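Probable ABC transporter extracellular-binding protein yckB (Bacillus subtilis, PDB 2IEE) is probably the extracellular solute-binding lipoprotein of an ABC transporter, capturing a solute outside the cell for a binding-protein-dependent uptake system. Local coordinates at residues 51-56 against 226-231; 47-52 against 106-111. All coordinates share one frame; numbering follows the deposited sequence.

Contact 1: 51-56 against 226-231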
loop_
_atom_site.group_PDB
_atom_site.type_symbol
_atom_site.label_atom_id
_atom_site.label_comp_id
_atom_site.label_asym_id
_atom_site.label_seq_id
_atom_site.Cartn_x
_atom_site.Cartn_y
_atom_site.Cartn_z
ATOM N N VAL A 51 -5.396 -3.414 -7.960
ATOM C CA VAL A 51 -6.072 -3.312 -9.248
ATOM C C VAL A 51 -6.651 -4.672 -9.635
ATOM O O VAL A 51 -7.812 -4.768 -10.032
ATOM C CB VAL A 51 -5.090 -2.823 -10.340
ATOM C CG1 VAL A 51 -5.678 -3.018 -11.722
ATOM C CG2 VAL A 51 -4.768 -1.361 -10.115
ATOM N N GLU A 52 -5.850 -5.724 -9.499
ATOM C CA GLU A 52 -6.309 -7.058 -9.859
ATOM C C GLU A 52 -7.386 -7.558 -8.906
ATOM O O GLU A 52 -8.298 -8.269 -9.321
ATOM C CB GLU A 52 -5.134 -8.048 -9.901
ATOM C CG GLU A 52 -4.070 -7.746 -10.961
ATOM C CD GLU A 52 -4.641 -7.581 -12.364
ATOM O OE1 GLU A 52 -5.625 -8.277 -12.706
ATOM O OE2 GLU A 52 -4.099 -6.762 -13.138
ATOM N N VAL A 53 -7.286 -7.190 -7.633
ATOM C CA VAL A 53 -8.283 -7.607 -6.654
ATOM C C VAL A 53 -9.643 -7.030 -7.036
ATOM O O VAL A 53 -10.655 -7.719 -6.994
ATOM C CB VAL A 53 -7.918 -7.122 -5.226
ATOM C CG1 VAL A 53 -9.102 -7.324 -4.290
ATOM C CG2 VAL A 53 -6.701 -7.893 -4.708
ATOM N N VAL A 54 -9.658 -5.753 -7.398
ATOM C CA VAL A 54 -10.890 -5.091 -7.797
ATOM C C VAL A 54 -11.418 -5.689 -9.104
ATOM O O VAL A 54 -12.602 -6.008 -9.228
ATOM C CB VAL A 54 -10.652 -3.576 -7.999
ATOM C CG1 VAL A 54 -11.899 -2.921 -8.563
ATOM C CG2 VAL A 54 -10.273 -2.930 -6.680
ATOM N N ARG A 55 -10.520 -5.841 -10.074
ATOM C CA ARG A 55 -10.868 -6.388 -11.380
ATOM C C ARG A 55 -11.592 -7.724 -11.232
ATOM O O ARG A 55 -12.673 -7.924 -11.791
ATOM C CB ARG A 55 -9.589 -6.540 -12.223
ATOM C CG ARG A 55 -9.760 -7.148 -13.613
ATOM C CD ARG A 55 -8.437 -7.072 -14.400
ATOM N NE ARG A 55 -8.237 -5.750 -14.995
ATOM C CZ ARG A 55 -7.067 -5.125 -15.087
ATOM N NH1 ARG A 55 -5.962 -5.684 -14.616
ATOM N NH2 ARG A 55 -7.003 -3.936 -15.668
ATOM N N GLU A 56 -11.000 -8.623 -10.455
ATOM C CA GLU A 56 -11.566 -9.946 -10.225
ATOM C C GLU A 56 -12.867 -9.874 -9.426
ATOM O O GLU A 56 -13.821 -10.598 -9.710
ATOM C CB GLU A 56 -10.539 -10.819 -9.492
ATOM C CG GLU A 56 -10.967 -12.260 -9.243
ATOM C CD GLU A 56 -11.209 -13.028 -10.534
ATOM O OE1 GLU A 56 -10.555 -12.711 -11.549
ATOM O OE2 GLU A 56 -12.041 -13.961 -10.531
ATOM N N GLU A 226 -19.296 -9.142 -0.747
ATOM C CA GLU A 226 -19.734 -10.499 -1.045
ATOM C C GLU A 226 -18.715 -11.186 -1.952
ATOM O O GLU A 226 -18.328 -12.329 -1.714
ATOM C CB GLU A 226 -21.122 -10.473 -1.703
ATOM C CG GLU A 226 -22.280 -10.464 -0.701
ATOM C CD GLU A 226 -23.651 -10.264 -1.345
ATOM O OE1 GLU A 226 -23.950 -10.937 -2.356
ATOM O OE2 GLU A 226 -24.434 -9.439 -0.827
ATOM N N ALA A 227 -18.267 -10.477 -2.983
ATOM C CA ALA A 227 -17.285 -11.026 -3.914
ATOM C C ALA A 227 -15.908 -11.157 -3.249
ATOM O O ALA A 227 -15.199 -12.133 -3.474
ATOM C CB ALA A 227 -17.194 -10.150 -5.154
ATOM N N LEU A 228 -15.540 -10.175 -2.431
ATOM C CA LEU A 228 -14.258 -10.204 -1.734
ATOM C C LEU A 228 -14.196 -11.368 -0.745
ATOM O O LEU A 228 -13.151 -12.001 -0.589
ATOM C CB LEU A 228 -14.017 -8.878 -0.999
ATOM C CG LEU A 228 -13.578 -7.687 -1.855
ATOM C CD1 LEU A 228 -13.554 -6.403 -1.030
ATOM C CD2 LEU A 228 -12.201 -7.974 -2.432
ATOM N N LYS A 229 -15.314 -11.642 -0.080
ATOM C CA LYS A 229 -15.389 -12.735 0.881
ATOM C C LYS A 229 -15.221 -14.063 0.150
ATOM O O LYS A 229 -14.544 -14.970 0.630
ATOM C CB LYS A 229 -16.741 -12.707 1.609
ATOM C CG LYS A 229 -16.960 -13.865 2.574
ATOM C CD LYS A 229 -18.248 -13.696 3.371
ATOM C CE LYS A 229 -18.427 -14.824 4.388
ATOM N NZ LYS A 229 -19.625 -14.621 5.256
ATOM N N GLU A 230 -15.848 -14.163 -1.016
ATOM C CA GLU A 230 -15.774 -15.358 -1.841
ATOM C C GLU A 230 -14.323 -15.587 -2.266
ATOM O O GLU A 230 -13.848 -16.724 -2.317
ATOM C CB GLU A 230 -16.666 -15.178 -3.072
ATOM C CG GLU A 230 -16.714 -16.355 -4.023
ATOM C CD GLU A 230 -17.597 -16.071 -5.230
ATOM O OE1 GLU A 230 -18.825 -15.902 -5.049
ATOM O OE2 GLU A 230 -17.064 -16.007 -6.361
HETATM N N MSE A 231 -13.628 -14.493 -2.568
HETATM C CA MSE A 231 -12.232 -14.547 -2.990
HETATM C C MSE A 231 -11.343 -14.881 -1.798
HETATM O O MSE A 231 -10.348 -15.602 -1.919
HETATM C CB MSE A 231 -11.821 -13.204 -3.598
HETATM C CG MSE A 231 -12.379 -12.963 -4.996
HETATM SE SE MSE A 231 -12.116 -11.137 -5.590
HETATM C CE MSE A 231 -10.223 -11.225 -5.975
#

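Contact 2: 47-52 against 106-111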
loop_
_atom_site.group_PDB
_atom_site.type_symbol
_atom_site.label_atom_id
_atom_site.label_comp_id
_atom_site.label_asym_id
_atom_site.label_seq_id
_atom_site.Cartn_x
_atom_site.Cartn_y
_atom_site.Cartn_z
ATOM N N THR A 47 -2.010 -2.584 -13.761
ATOM C CA THR A 47 -2.126 -3.816 -13.001
ATOM C C THR A 47 -1.722 -3.582 -11.550
ATOM O O THR A 47 -1.776 -2.454 -11.076
ATOM C CB THR A 47 -1.252 -4.922 -13.652
ATOM O OG1 THR A 47 -1.425 -6.156 -12.950
ATOM C CG2 THR A 47 0.204 -4.526 -13.646
ATOM N N GLY A 48 -1.330 -4.637 -10.842
ATOM C CA GLY A 48 -0.948 -4.476 -9.447
ATOM C C GLY A 48 -1.915 -5.190 -8.517
ATOM O O GLY A 48 -3.070 -5.429 -8.880
ATOM N N TYR A 49 -1.458 -5.520 -7.312
ATOM C CA TYR A 49 -2.301 -6.234 -6.365
ATOM C C TYR A 49 -3.737 -5.710 -6.222
ATOM O O TYR A 49 -4.688 -6.433 -6.499
ATOM C CB TYR A 49 -1.641 -6.277 -4.984
ATOM C CG TYR A 49 -2.511 -6.950 -3.948
ATOM C CD1 TYR A 49 -2.812 -8.306 -4.038
ATOM C CD2 TYR A 49 -3.077 -6.219 -2.913
ATOM C CE1 TYR A 49 -3.661 -8.913 -3.123
ATOM C CE2 TYR A 49 -3.927 -6.815 -1.991
ATOM C CZ TYR A 49 -4.216 -8.158 -2.100
ATOM O OH TYR A 49 -5.063 -8.738 -1.190
ATOM N N GLU A 50 -3.890 -4.460 -5.790
ATOM C CA GLU A 50 -5.217 -3.884 -5.586
ATOM C C GLU A 50 -6.042 -3.799 -6.868
ATOM O O GLU A 50 -7.238 -4.078 -6.868
ATOM C CB GLU A 50 -5.099 -2.496 -4.933
ATOM C CG GLU A 50 -6.455 -1.869 -4.597
ATOM C CD GLU A 50 -6.352 -0.593 -3.777
ATOM O OE1 GLU A 50 -5.283 0.047 -3.792
ATOM O OE2 GLU A 50 -7.351 -0.223 -3.129
ATOM N N VAL A 51 -5.396 -3.414 -7.960
ATOM C CA VAL A 51 -6.072 -3.312 -9.248
ATOM C C VAL A 51 -6.651 -4.672 -9.635
ATOM O O VAL A 51 -7.812 -4.768 -10.032
ATOM C CB VAL A 51 -5.090 -2.823 -10.340
ATOM C CG1 VAL A 51 -5.678 -3.018 -11.722
ATOM C CG2 VAL A 51 -4.768 -1.361 -10.115
ATOM N N GLU A 52 -5.850 -5.724 -9.499
ATOM C CA GLU A 52 -6.309 -7.058 -9.859
ATOM C C GLU A 52 -7.386 -7.558 -8.906
ATOM O O GLU A 52 -8.298 -8.269 -9.321
ATOM C CB GLU A 52 -5.134 -8.048 -9.901
ATOM C CG GLU A 52 -4.070 -7.746 -10.961
ATOM C CD GLU A 52 -4.641 -7.581 -12.364
ATOM O OE1 GLU A 52 -5.625 -8.277 -12.706
ATOM O OE2 GLU A 52 -4.099 -6.762 -13.138
ATOM N N PRO A 106 -11.406 -4.876 4.409
ATOM C CA PRO A 106 -10.015 -4.669 3.994
ATOM C C PRO A 106 -9.429 -5.853 3.224
ATOM O O PRO A 106 -9.815 -6.997 3.451
ATOM C CB PRO A 106 -9.280 -4.444 5.318
ATOM C CG PRO A 106 -10.382 -4.066 6.304
ATOM C CD PRO A 106 -11.515 -4.954 5.874
ATOM N N TYR A 107 -8.509 -5.572 2.304
ATOM C CA TYR A 107 -7.855 -6.637 1.555
ATOM C C TYR A 107 -6.327 -6.565 1.660
ATOM O O TYR A 107 -5.605 -7.259 0.941
ATOM C CB TYR A 107 -8.311 -6.671 0.089
ATOM C CG TYR A 107 -8.575 -5.342 -0.581
ATOM C CD1 TYR A 107 -7.534 -4.484 -0.911
ATOM C CD2 TYR A 107 -9.869 -4.979 -0.952
ATOM C CE1 TYR A 107 -7.769 -3.299 -1.602
ATOM C CE2 TYR A 107 -10.118 -3.794 -1.646
ATOM C CZ TYR A 107 -9.062 -2.960 -1.967
ATOM O OH TYR A 107 -9.283 -1.794 -2.664
ATOM N N LYS A 108 -5.844 -5.723 2.567
ATOM C CA LYS A 108 -4.413 -5.594 2.823
ATOM C C LYS A 108 -4.181 -5.024 4.215
ATOM O O LYS A 108 -4.792 -4.030 4.600
ATOM C CB LYS A 108 -3.715 -4.708 1.780
ATOM C CG LYS A 108 -2.206 -4.577 2.024
ATOM C CD LYS A 108 -1.418 -4.225 0.757
ATOM C CE LYS A 108 -1.565 -2.762 0.367
ATOM N NZ LYS A 108 -0.939 -1.848 1.357
ATOM N N TYR A 109 -3.303 -5.679 4.966
ATOM C CA TYR A 109 -2.955 -5.250 6.311
ATOM C C TYR A 109 -1.438 -5.124 6.339
ATOM O O TYR A 109 -0.727 -5.985 5.822
ATOM C CB TYR A 109 -3.406 -6.286 7.343
ATOM C CG TYR A 109 -4.896 -6.555 7.342
ATOM C CD1 TYR A 109 -5.490 -7.294 6.322
ATOM C CD2 TYR A 109 -5.709 -6.072 8.365
ATOM C CE1 TYR A 109 -6.861 -7.552 6.323
ATOM C CE2 TYR A 109 -7.085 -6.321 8.376
ATOM C CZ TYR A 109 -7.649 -7.060 7.354
ATOM O OH TYR A 109 -8.999 -7.312 7.360
ATOM N N SER A 110 -0.939 -4.052 6.933
ATOM C CA SER A 110 0.492 -3.854 6.987
ATOM C C SER A 110 0.842 -2.931 8.145
ATOM O O SER A 110 -0.002 -2.622 8.990
ATOM C CB SER A 110 0.980 -3.260 5.660
ATOM O OG SER A 110 2.397 -3.243 5.588
ATOM N N TYR A 111 2.102 -2.522 8.176
ATOM C CA TYR A 111 2.632 -1.624 9.190
ATOM C C TYR A 111 4.012 -1.168 8.704
ATOM O O TYR A 111 4.568 -1.752 7.776
ATOM C CB TYR A 111 2.733 -2.340 10.548
ATOM C CG TYR A 111 3.441 -3.670 10.510
ATOM C CD1 TYR A 111 4.827 -3.746 10.433
ATOM C CD2 TYR A 111 2.718 -4.858 10.540
ATOM C CE1 TYR A 111 5.482 -4.982 10.386
ATOM C CE2 TYR A 111 3.356 -6.094 10.489
ATOM C CZ TYR A 111 4.735 -6.151 10.412
ATOM O OH TYR A 111 5.353 -7.382 10.366
#

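Contact 1: 51-56 against 226-231
Val53 and Glu56 of one helix receive Leu228 and the selenomethionine Met231 of another, and the contact between 51-56 and 226-231 is mainly apolar, with the backbone O of Val53 also touching the Met231 methyl. The axes of the two short segments come within 10.4 Å at an angle of 110°, a wide spacing that side chains must bridge. Met231 does most of this: its CB is directed toward the other helix, and a bend at chi3 (75°) turns the terminal methyl onto Glu56. There CE lies 3.5 Å from Glu56 CG, the two chains slanting across one another, while Met231 CE is also 3.7 Å from Val53 O. Glu56 therefore offers its aliphatic stem to the methyl; its carboxylate goes to Arg60 one turn on, which also salt-bridges Glu230, so one arginine may offset two acidic groups whose OE2 atoms are 6.8 Å apart. Alongside, Val53 and Leu228 meet at about a right angle, methyl to methyl, with Val53 CG1 3.7 Å from Leu228 CD2. In Val53 the branch that meets the leucine is the one anti to the backbone N (chi1 169°). Helix 236-244 adds Leu237 against Val53 and Ser236 against Met231. This is helix-on-helix packing within one lobe of the two-lobed fold of family 3 solute-binding proteins, joining helix 49-60 to helix 218-234.

Contact 2: 47-52 against 106-111
The first turn of helix 49-60, with Gly48 at the N-cap position, faces the 106-111 segment, which leads into strand 108-116, at a CA-CA distance of 8.1 Å between Glu50 and Tyr107; the link is made by side chains reaching across, one of them to a backbone carbonyl. Two tyrosine hydroxyls do so in opposite directions. Tyr49 OH donates to Tyr107 O at 2.6 Å, in the carbonyl plane with a C=O...O angle of 155°, and the oxygen sits at the edge of the Tyr49 ring. In return, Tyr107 OH donates to the anti lone pair of Glu50 OE2, 2.5 Å away. Glu50 reaches it as an extended chain with CG anti to the backbone N (chi1 -176°); its carboxylate is turned 67° from the Tyr107 ring, and CG lies 3.6 Å from Tyr107 CE1. The other oxygen, OE1, accepts from Asp90 N, so both oxygens of this buried carboxylate are bonded. With an alanine here, the Tyr107 hydroxyl and Asp90 N would probably both lose their acceptor, and a gap is likely to open beside the Tyr107 ring. The reciprocal pair of bonds ties a helix start to a strand running between the lobes, as in the two-lobed periplasmic-binding-protein fold.

Contacts 1 and 2 both draw on helix 49-60, overlap at Val51 and Glu52, and have centres about 11 Å apart. They meet at the Tyr107 ring: Tyr107 CD2 lies 4.0 Å from Leu228 CD1 and 4.2 Å from Val53 CG1, so the tyrosine held by hydroxyl and carbonyl in contact 2 also packs against the apolar pair of contact 1. The centre of contact 2 is about 6 Å from that of the chain, that of contact 1 about 17 Å, farther out in the lobe that holds helix 49-60. Family 3 binding proteins generally bind solute in the cleft between lobes; the central position of contact 2 is consistent with its lying closer to that region, though no solute is identified here.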